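Local coordinates for Acarbose/maltose binding protein GacH (PDB 3K01) that binds the pseudotetrasaccharide acarbose as the solute receptor of an ABC transporter, and may also bind maltose or related sugars, at residues Leu47-Phe51 against Ala314-Met319. Numbering follows the deposited sequence.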
loop_
_atom_site.group_PDB
_atom_site.type_symbol
_atom_site.label_atom_id
_atom_site.label_comp_id
_atom_site.label_asym_id
_atom_site.label_seq_id
_atom_site.Cartn_x
_atom_site.Cartn_y
_atom_site.Cartn_z
ATOM N N LEU A 47 12.015 -16.564 -10.587
ATOM C CA LEU A 47 11.532 -15.659 -11.635
ATOM C C LEU A 47 12.673 -14.774 -12.143
ATOM O O LEU A 47 12.860 -14.641 -13.353
ATOM C CB LEU A 47 10.379 -14.790 -11.103
ATOM C CG LEU A 47 9.068 -15.523 -10.850
ATOM C CD1 LEU A 47 8.069 -14.639 -10.116
ATOM C CD2 LEU A 47 8.490 -15.980 -12.175
ATOM N N ALA A 48 13.454 -14.211 -11.234
ATOM C CA ALA A 48 14.562 -13.342 -11.637
ATOM C C ALA A 48 15.569 -14.103 -12.491
ATOM O O ALA A 48 16.000 -13.621 -13.541
ATOM C CB ALA A 48 15.220 -12.750 -10.428
ATOM N N GLU A 49 15.915 -15.308 -12.066
ATOM C CA GLU A 49 16.903 -16.091 -12.783
ATOM C C GLU A 49 16.349 -16.571 -14.126
ATOM O O GLU A 49 17.118 -16.834 -15.056
ATOM C CB GLU A 49 17.456 -17.224 -11.895
ATOM C CG GLU A 49 18.334 -16.685 -10.762
ATOM C CD GLU A 49 18.767 -17.713 -9.727
ATOM O OE1 GLU A 49 18.263 -18.860 -9.770
ATOM O OE2 GLU A 49 19.577 -17.349 -8.838
ATOM N N GLY A 50 15.024 -16.657 -14.255
ATOM C CA GLY A 50 14.392 -16.988 -15.513
ATOM C C GLY A 50 14.719 -16.003 -16.631
ATOM O O GLY A 50 14.563 -16.332 -17.813
ATOM N N PHE A 51 15.156 -14.794 -16.284
ATOM C CA PHE A 51 15.585 -13.818 -17.298
ATOM C C PHE A 51 16.677 -14.434 -18.179
ATOM O O PHE A 51 16.788 -14.123 -19.382
ATOM C CB PHE A 51 16.098 -12.561 -16.591
ATOM C CG PHE A 51 16.505 -11.440 -17.515
ATOM C CD1 PHE A 51 15.557 -10.730 -18.236
ATOM C CD2 PHE A 51 17.839 -11.057 -17.605
ATOM C CE1 PHE A 51 15.927 -9.660 -19.056
ATOM C CE2 PHE A 51 18.233 -9.988 -18.430
ATOM C CZ PHE A 51 17.256 -9.280 -19.155
ATOM N N ALA A 314 16.084 -4.124 -19.679
ATOM C CA ALA A 314 15.418 -5.323 -20.128
ATOM C C ALA A 314 14.960 -6.190 -18.941
ATOM O O ALA A 314 13.877 -6.804 -18.988
ATOM C CB ALA A 314 16.343 -6.118 -21.051
ATOM N N PHE A 315 15.754 -6.216 -17.881
ATOM C CA PHE A 315 15.373 -7.005 -16.713
ATOM C C PHE A 315 14.103 -6.454 -16.036
ATOM O O PHE A 315 13.201 -7.227 -15.687
ATOM C CB PHE A 315 16.527 -7.042 -15.714
ATOM C CG PHE A 315 16.234 -7.871 -14.485
ATOM C CD1 PHE A 315 16.357 -9.248 -14.527
ATOM C CD2 PHE A 315 15.820 -7.262 -13.312
ATOM C CE1 PHE A 315 16.085 -10.021 -13.401
ATOM C CE2 PHE A 315 15.548 -8.023 -12.170
ATOM C CZ PHE A 315 15.679 -9.407 -12.218
ATOM N N VAL A 316 14.019 -5.141 -15.853
ATOM C CA VAL A 316 12.811 -4.593 -15.221
ATOM C C VAL A 316 11.608 -4.739 -16.130
ATOM O O VAL A 316 10.509 -4.981 -15.641
ATOM C CB VAL A 316 12.976 -3.157 -14.674
ATOM C CG1 VAL A 316 14.146 -3.087 -13.705
ATOM C CG2 VAL A 316 13.095 -2.110 -15.779
ATOM N N LYS A 317 11.799 -4.642 -17.442
ATOM C CA LYS A 317 10.708 -4.924 -18.355
ATOM C C LYS A 317 10.219 -6.367 -18.191
ATOM O O LYS A 317 9.004 -6.610 -18.112
ATOM C CB LYS A 317 11.116 -4.643 -19.812
ATOM C CG LYS A 317 10.125 -5.107 -20.847
ATOM C CD LYS A 317 10.706 -4.858 -22.231
ATOM C CE LYS A 317 9.751 -5.343 -23.280
ATOM N NZ LYS A 317 10.303 -5.152 -24.657
ATOM N N TYR A 318 11.153 -7.314 -18.153
ATOM C CA TYR A 318 10.809 -8.708 -17.913
ATOM C C TYR A 318 10.087 -8.910 -16.576
ATOM O O TYR A 318 9.028 -9.547 -16.539
ATOM C CB TYR A 318 12.087 -9.544 -17.982
ATOM C CG TYR A 318 11.961 -10.928 -17.388
ATOM C CD1 TYR A 318 11.317 -11.954 -18.080
ATOM C CD2 TYR A 318 12.467 -11.193 -16.122
ATOM C CE1 TYR A 318 11.202 -13.223 -17.521
ATOM C CE2 TYR A 318 12.352 -12.458 -15.555
ATOM C CZ TYR A 318 11.720 -13.447 -16.264
ATOM O OH TYR A 318 11.589 -14.714 -15.686
ATOM N N MET A 319 10.616 -8.354 -15.495
ATOM C CA MET A 319 9.984 -8.607 -14.208
ATOM C C MET A 319 8.624 -7.928 -14.085
ATOM O O MET A 319 7.773 -8.384 -13.301
ATOM C CB MET A 319 10.906 -8.170 -13.099
ATOM C CG MET A 319 12.176 -8.998 -12.952
ATOM S SD MET A 319 11.860 -10.716 -12.455
ATOM C CE MET A 319 11.513 -10.580 -10.678
#
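Phe-51 (chi1 -177°), Phe-315 and Tyr-318 all extend their rings away from their own backbone nitrogens, into one aromatic cluster that joins the end of helix 41-49 and the start of helix 51-54 to helix 309-320. These helices pack on the mixed sheet of a periplasmic-binding-protein fold, where Phe-51 and Phe-315 rest on Val-60 of strand 58-64 and Phe-315 also meets the ring of Phe-32. Phe-315 and Phe-51 form a T-shaped pair: the CD1 edge of Phe-315 points at the face of Phe-51, with centroids 5.3 Å apart and planes at 81°. The backbone joins in, as CA of Phe-315 makes a CH-pi contact 4.0 Å from the centroid of the Phe-51 ring. At the rim of that ring, CB of Ala-314 lies in its plane, 3.8 Å from CZ of Phe-51. Tyr-318 runs past Phe-51 in the opposite direction, its ring inclined, and receives CB of Phe-51 off-centre over one face. At the tip of the Phe-315 ring, CZ lies 3.8 Å from CB of Ala-48, while the bent chain of Met-319 lays CG over one face of the Phe-315 ring and brings SD to 3.9 Å from CA of Ala-48. The carbonyl oxygen of Leu-47, which also accepts a weak bond from N of Gly-50, takes the hydroxyl OH of Tyr-318 at 2.7 Å. This donor sits slightly out of the carbonyl plane, at a C=O...OH angle of 142°.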